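Time interval measuring enzyme TIME (Bombyx mori, PDB 2E47) probably converts superoxide into hydrogen peroxide and oxygen, as a copper- and zinc-binding member of the Cu-Zn superoxide dismutase family. Local coordinates at residues G55-S58 and S63-S66; A10-S15 and R119-H124; D80-V85 and D137-G142. All coordinates share one frame; numbering follows the deposited sequence.

Interaction 1 (G55-S58 and S63-S66); sequences GDLS and STGS. With NAG (2-acetamido-2-deoxy-beta-D-glucopyranose), chain D.
Ser63 and Asp56 form the one hydrogen bond between the two segments. Ser63 OG donates to the backbone O of Asp56 at 2.5 Å; this is very short, and the exact length is doubtful. The CB of Ser63 is directed toward 55-58, and OG sits between the backbone N and the carbonyl carbon (chi1 56°), which sets it against the Asp56 carbonyl. Gly59 N donates to the same OG. Gly60 O is also within bonding reach and competes with Asp56 O for the single hydroxyl proton. Within 55-58, Asp56 OD1 accepts twice. Ser58 OG meets its syn lone pair at 2.7 Å. Ser58 N approaches on the anti side, 31° out of the carboxylate plane, at 3.0 Å; this is an Asx turn. A leucine in place of Asp56 would probably leave Ser58 N and OG without their shared acceptor and let the turn open.

Both segments belong to the long loop between strands 45-52 and 87-93. It carries Cys61, which is disulfide-bonded to Cys150 of strand 147-155. The loop also meets the second subunit: Gly55 makes backbone hydrogen bonds to it, and Asp56 packs on Leu156 of that subunit.

The apolar part is small. Leu57 CD1 meets Thr64 CG2 at 3.6 Å, the two side chains crossing at a slant. Leu57 also touches Cys150 and Val152 of strand 147-155. The Thr64 hydroxyl has its own partner, Cys61 O. Next to it, Gly65 O accepts from ND1 of the copper ligand His52, a second-shell contact, and from Arg147 NH2.

The sugar touches the outer end of 55-58. NAG C6 lies 3.3 Å from Ser58 O, and NAG O5 lies 3.7 Å from Ser58 CB.

Interaction 2 (A10-S15 and R119-H124); sequences AIAVLS and RAVVLH. With CU (copper (II) ion), chain E.
Ala12 and Leu14 meet Val121 and Leu123 without a single hydrogen bond, although strands 9-15 and 120-124 belong to one sheet. They are not sheet neighbours. Strand 147-155 lies between them and pairs with each, so they run in the same direction and touch through side chains alone. This is the interior of the Greek-key beta-barrel of the Cu-Zn superoxide dismutase fold. Ala12 CB stands 4.3 Å from Val121 CG2. One step on, Leu14 CD2 and Leu123 CD2 approach to 4.4 Å. Leu123 chi1 (178°) carries CG past Leu14, and chi2 (63°) turns CD2 back to it. Phe25 and Phe49 also pack on Val121.

The other side of strand 120-124 is different. His124 binds copper through NE2 at 2.1 Å, together with His50, His52 and His67. Val122 CG1 lies over one face of the His124 ring, 3.8 Å above the plane and toward the rim. His124 ND1 makes weak hydrogen bonds to Gly145 O and Gly146 O. The same short strand therefore presents hydrocarbon to the barrel interior and a metal ligand to the copper site. Its packing against 9-15 is non-directional, while strand 147-155 supplies the hydrogen bonding between the two.

Interaction 3 (D80-V85 and D137-G142); sequences DVNRHV and DSRKTG. With ZN (zinc ion), chain F.
His84 meets 137-142 chiefly at the carbonyl of Lys140, and the short helix 138-141 brings that carbonyl into place. In the relatives this helix lies in the electrostatic loop. Asp137 O accepts from Lys140 N at 3.0 Å and from Thr141 N at 2.8 Å. Ser138 OG is hydrogen-bonded to Asp129.

Arg139 comes next. Its side chain bends back toward Asn82, but the two only approach each other. Its NH1 forms a salt bridge with Asp74. Its backbone is hydrogen-bonded to that of the zinc ligand His75.

Lys140 O then lies at the edge of the His84 ring, in its plane, 3.2 Å from CE1. The side chain of Lys140 leaves in another direction. Thr141 OG1 is hydrogen-bonded to Asn143 N. Gly142 ends the helix with positive phi, its N bonded to Ser138 O.

On the other segment, the His84 torsions (chi1 -58°, chi2 140°) turn the ring so that ND1 faces the zinc and CE1 the Lys140 carbonyl. ND1 binds zinc at 2.1 Å, and His67, His75 and Asp87 complete the site. Arg83 NE donates to His84 O at 3.0 Å, nearly straight at 176° and in the guanidinium plane. Arg83 NH1 donates to Val85 O at 2.8 Å. With Asp105 holding the guanidinium by a salt bridge, these two bonds probably steady the backbone behind the ligand.

The metal bond would probably make the C-H at CE1 more positive, so the Lys140 carbonyl is likely to be an electrostatically favourable neighbour for it.

Overall arrangement
Interaction 2 is the core contact: four buried apolar side chains inside the barrel. Interactions 1 and 3 are partly buried, their centres about 13 Å from the chain centre. Interaction 1 joins two loop segments by a hydrogen bond and a small apolar contact. Interaction 3 joins the zinc-site loop to a short helix after strand 120-124, with no hydrogen bond across it, only a ring carbon against a carbonyl. Interaction 1 is nested in the loop closed by interaction 2 and touches it: Thr64 packs on Ala120 and Val122. Both also reach the second subunit, which interaction 3 does not. Copper is bound in interaction 2 and zinc in interaction 3; His67, a ligand of both metals, connects the two sites.

Interaction 1 (G55-S58 and S63-S66)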
# COMPACT_ATOMS: atom_id res chain seq x y z
N GLY A 55 -0.34 7.44 0.08
CA GLY A 55 -0.27 6.11 -0.61
C GLY A 55 -1.49 5.97 -1.47
O GLY A 55 -2.16 4.93 -1.50
N ASP A 56 -1.76 7.04 -2.20
CA ASP A 56 -2.98 7.22 -2.99
C ASP A 56 -2.59 7.19 -4.48
O ASP A 56 -1.99 8.14 -5.02
CB ASP A 56 -3.60 8.57 -2.67
CG ASP A 56 -4.81 8.87 -3.53
OD1 ASP A 56 -5.23 8.01 -4.36
OD2 ASP A 56 -5.36 9.96 -3.41
N LEU A 57 -2.95 6.09 -5.11
CA LEU A 57 -2.58 5.81 -6.49
C LEU A 57 -3.77 6.02 -7.45
O LEU A 57 -3.70 5.58 -8.60
CB LEU A 57 -2.04 4.35 -6.58
CG LEU A 57 -0.54 4.01 -6.43
CD1 LEU A 57 0.26 4.91 -5.52
CD2 LEU A 57 -0.36 2.53 -6.07
N SER A 58 -4.84 6.66 -6.97
CA SER A 58 -6.05 6.88 -7.75
C SER A 58 -5.83 7.80 -8.93
O SER A 58 -6.46 7.66 -9.93
CB SER A 58 -7.20 7.36 -6.88
OG SER A 58 -6.97 8.66 -6.35
N SER A 63 -0.94 11.58 -7.41
CA SER A 63 -1.83 11.64 -6.24
C SER A 63 -1.09 11.15 -5.00
O SER A 63 -1.58 11.32 -3.88
CB SER A 63 -3.15 10.87 -6.53
OG SER A 63 -2.87 9.50 -6.91
N THR A 64 0.14 10.64 -5.17
CA THR A 64 0.93 10.37 -3.99
C THR A 64 1.39 11.61 -3.22
O THR A 64 1.85 11.48 -2.07
CB THR A 64 2.14 9.44 -4.27
OG1 THR A 64 3.13 10.16 -4.97
CG2 THR A 64 1.68 8.20 -5.05
N GLY A 65 1.24 12.80 -3.82
CA GLY A 65 1.52 14.05 -3.14
C GLY A 65 3.01 14.40 -3.22
O GLY A 65 3.72 13.98 -4.17
N SER A 66 3.50 15.16 -2.24
CA SER A 66 4.89 15.61 -2.25
C SER A 66 5.71 14.76 -1.29
O SER A 66 5.24 13.76 -0.74
CB SER A 66 4.98 17.12 -1.93
OG SER A 66 4.32 17.45 -0.72
C1 NAG D . -10.85 6.62 -8.97
C2 NAG D . -12.12 6.76 -9.81
C3 NAG D . -11.84 7.53 -11.10
C4 NAG D . -10.99 8.78 -10.79
C5 NAG D . -9.80 8.49 -9.86
C6 NAG D . -8.99 9.74 -9.45
C7 NAG D . -13.83 4.99 -9.64
C8 NAG D . -14.54 3.93 -10.45
N2 NAG D . -12.68 5.46 -10.13
O3 NAG D . -13.08 7.88 -11.73
O4 NAG D . -10.66 9.59 -11.91
O5 NAG D . -10.37 7.92 -8.71
O6 NAG D . -9.86 10.66 -8.83
O7 NAG D . -14.36 5.36 -8.59

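Interaction 2 (A10-S15 and R119-H124)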
# COMPACT_ATOMS: atom_id res chain seq x y z
N ALA A 10 8.26 -4.02 5.79
CA ALA A 10 7.33 -3.43 4.84
C ALA A 10 7.94 -3.59 3.47
O ALA A 10 9.11 -3.88 3.34
CB ALA A 10 7.11 -2.00 5.16
N ILE A 11 7.14 -3.43 2.44
CA ILE A 11 7.63 -3.72 1.11
C ILE A 11 6.78 -2.86 0.18
O ILE A 11 5.61 -2.56 0.51
CB ILE A 11 7.38 -5.18 0.75
CG1 ILE A 11 7.94 -5.46 -0.66
CG2 ILE A 11 5.85 -5.51 0.76
CD1 ILE A 11 8.22 -7.01 -0.93
N ALA A 12 7.38 -2.40 -0.92
CA ALA A 12 6.68 -1.64 -1.99
C ALA A 12 7.06 -2.33 -3.25
O ALA A 12 8.23 -2.74 -3.40
CB ALA A 12 7.20 -0.18 -2.08
N VAL A 13 6.14 -2.43 -4.19
CA VAL A 13 6.43 -3.08 -5.45
C VAL A 13 6.25 -2.05 -6.53
O VAL A 13 5.25 -1.39 -6.56
CB VAL A 13 5.49 -4.34 -5.66
CG1 VAL A 13 5.64 -4.90 -6.99
CG2 VAL A 13 5.81 -5.45 -4.59
N LEU A 14 7.21 -1.91 -7.41
CA LEU A 14 7.09 -1.08 -8.62
C LEU A 14 6.74 -2.01 -9.82
O LEU A 14 7.38 -3.05 -9.97
CB LEU A 14 8.47 -0.54 -8.89
CG LEU A 14 8.86 0.81 -8.27
CD1 LEU A 14 7.92 1.30 -7.21
CD2 LEU A 14 10.33 1.04 -7.96
N SER A 15 5.75 -1.65 -10.65
CA SER A 15 5.35 -2.51 -11.71
C SER A 15 4.68 -1.66 -12.82
O SER A 15 3.55 -1.17 -12.64
CB SER A 15 4.39 -3.62 -11.20
OG SER A 15 4.38 -4.70 -12.14
N ARG A 119 2.45 4.85 3.06
CA ARG A 119 2.92 5.95 2.22
C ARG A 119 3.40 5.36 0.88
O ARG A 119 3.15 4.21 0.62
CB ARG A 119 3.95 6.85 2.97
CG ARG A 119 3.26 7.36 4.25
CD ARG A 119 4.02 8.36 5.01
NE ARG A 119 3.37 8.69 6.31
CZ ARG A 119 2.34 9.54 6.47
NH1 ARG A 119 1.87 9.76 7.69
NH2 ARG A 119 1.80 10.20 5.46
N ALA A 120 4.01 6.14 -0.00
CA ALA A 120 4.37 5.59 -1.34
C ALA A 120 5.85 5.81 -1.59
O ALA A 120 6.43 6.81 -1.12
CB ALA A 120 3.59 6.29 -2.41
N VAL A 121 6.49 4.86 -2.28
CA VAL A 121 7.83 5.11 -2.78
C VAL A 121 7.61 5.58 -4.21
O VAL A 121 6.72 5.05 -4.92
CB VAL A 121 8.62 3.80 -2.76
CG1 VAL A 121 9.81 3.99 -3.61
CG2 VAL A 121 9.09 3.58 -1.39
N VAL A 122 8.40 6.54 -4.66
CA VAL A 122 8.29 7.07 -6.01
C VAL A 122 9.67 7.15 -6.65
O VAL A 122 10.61 7.73 -6.04
CB VAL A 122 7.69 8.47 -6.11
CG1 VAL A 122 7.63 8.91 -7.61
CG2 VAL A 122 6.29 8.47 -5.49
N LEU A 123 9.79 6.56 -7.83
CA LEU A 123 11.04 6.62 -8.61
C LEU A 123 10.84 7.66 -9.66
O LEU A 123 9.84 7.60 -10.42
CB LEU A 123 11.26 5.30 -9.34
CG LEU A 123 12.46 5.10 -10.26
CD1 LEU A 123 13.76 5.20 -9.51
CD2 LEU A 123 12.34 3.70 -10.85
N HIS A 124 11.85 8.52 -9.82
CA HIS A 124 11.72 9.67 -10.68
C HIS A 124 12.52 9.54 -11.94
O HIS A 124 13.43 8.69 -12.03
CB HIS A 124 12.23 10.90 -9.88
CG HIS A 124 11.33 11.26 -8.77
ND1 HIS A 124 10.21 12.03 -8.95
CD2 HIS A 124 11.38 10.97 -7.45
CE1 HIS A 124 9.61 12.20 -7.79
NE2 HIS A 124 10.32 11.60 -6.85
CU CU E . 9.87 12.71 -5.15

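Interaction 3 (D80-V85 and D137-G142)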
# COMPACT_ATOMS: atom_id res chain seq x y z
N ASP A 80 22.04 14.92 5.19
CA ASP A 80 21.71 16.19 5.89
C ASP A 80 20.66 16.08 7.01
O ASP A 80 19.69 15.33 6.91
CB ASP A 80 21.11 17.19 4.90
CG ASP A 80 22.03 17.50 3.75
OD1 ASP A 80 21.52 18.12 2.78
OD2 ASP A 80 23.25 17.15 3.82
N VAL A 81 20.77 16.97 8.01
CA VAL A 81 19.70 17.20 8.97
C VAL A 81 18.53 17.93 8.35
O VAL A 81 17.39 17.59 8.66
CB VAL A 81 20.21 18.06 10.17
CG1 VAL A 81 19.02 18.60 11.00
CG2 VAL A 81 21.21 17.22 11.02
N ASN A 82 18.80 18.93 7.50
CA ASN A 82 17.71 19.67 6.85
C ASN A 82 17.36 18.89 5.57
O ASN A 82 17.88 19.18 4.49
CB ASN A 82 18.10 21.14 6.54
CG ASN A 82 16.92 21.99 5.92
OD1 ASN A 82 17.12 23.11 5.31
ND2 ASN A 82 15.72 21.50 6.07
N ARG A 83 16.44 17.94 5.69
CA ARG A 83 16.01 17.06 4.60
C ARG A 83 14.60 16.73 5.01
O ARG A 83 14.20 16.85 6.20
CB ARG A 83 16.85 15.73 4.56
CG ARG A 83 16.94 14.93 5.90
CD ARG A 83 17.48 13.45 5.78
NE ARG A 83 16.45 12.53 5.29
CZ ARG A 83 16.59 11.19 5.20
NH1 ARG A 83 15.57 10.42 4.82
NH2 ARG A 83 17.72 10.60 5.51
N HIS A 84 13.82 16.30 4.04
CA HIS A 84 12.51 15.65 4.33
C HIS A 84 12.76 14.25 4.87
O HIS A 84 13.75 13.68 4.55
CB HIS A 84 11.71 15.55 3.04
CG HIS A 84 11.46 16.88 2.38
ND1 HIS A 84 11.51 17.06 1.00
CD2 HIS A 84 11.14 18.10 2.91
CE1 HIS A 84 11.20 18.32 0.72
NE2 HIS A 84 11.00 18.97 1.86
N VAL A 85 11.85 13.67 5.66
CA VAL A 85 12.00 12.29 6.12
C VAL A 85 12.04 11.36 4.89
O VAL A 85 12.77 10.36 4.88
CB VAL A 85 10.86 11.93 7.13
CG1 VAL A 85 10.73 10.36 7.39
CG2 VAL A 85 11.14 12.64 8.46
N ASP A 137 12.71 24.38 -8.35
CA ASP A 137 12.18 23.23 -7.56
C ASP A 137 13.22 22.61 -6.56
O ASP A 137 12.88 21.70 -5.80
CB ASP A 137 11.70 22.08 -8.50
CG ASP A 137 10.62 22.53 -9.53
OD1 ASP A 137 10.81 22.29 -10.75
OD2 ASP A 137 9.58 23.11 -9.14
N SER A 138 14.47 23.07 -6.57
CA SER A 138 15.53 22.32 -5.90
C SER A 138 15.28 22.04 -4.40
O SER A 138 15.40 20.88 -3.95
CB SER A 138 16.92 22.90 -6.18
OG SER A 138 17.97 22.04 -5.67
N ARG A 139 14.88 23.06 -3.63
CA ARG A 139 14.72 22.93 -2.19
C ARG A 139 13.40 22.31 -1.80
O ARG A 139 13.16 22.14 -0.61
CB ARG A 139 14.84 24.28 -1.47
CG ARG A 139 16.28 24.85 -1.42
CD ARG A 139 17.17 24.17 -0.32
NE ARG A 139 17.38 24.90 0.96
CZ ARG A 139 16.77 26.02 1.39
NH1 ARG A 139 17.10 26.52 2.58
NH2 ARG A 139 15.83 26.65 0.68
N LYS A 140 12.56 21.97 -2.80
CA LYS A 140 11.33 21.24 -2.59
C LYS A 140 11.35 19.77 -3.09
O LYS A 140 10.81 18.87 -2.44
CB LYS A 140 10.17 21.94 -3.31
CG LYS A 140 10.11 23.43 -3.15
CD LYS A 140 8.64 23.90 -3.18
CE LYS A 140 7.90 23.66 -1.83
NZ LYS A 140 8.16 24.74 -0.80
N THR A 141 11.87 19.56 -4.30
CA THR A 141 11.78 18.29 -4.93
C THR A 141 13.13 17.76 -5.34
O THR A 141 13.24 16.66 -5.83
CB THR A 141 10.90 18.35 -6.21
OG1 THR A 141 11.53 19.22 -7.16
CG2 THR A 141 9.45 18.87 -5.92
N GLY A 142 14.17 18.58 -5.26
CA GLY A 142 15.45 18.10 -5.80
C GLY A 142 15.56 18.14 -7.33
O GLY A 142 16.59 17.71 -7.87
ZN ZN F . 12.37 16.00 -0.57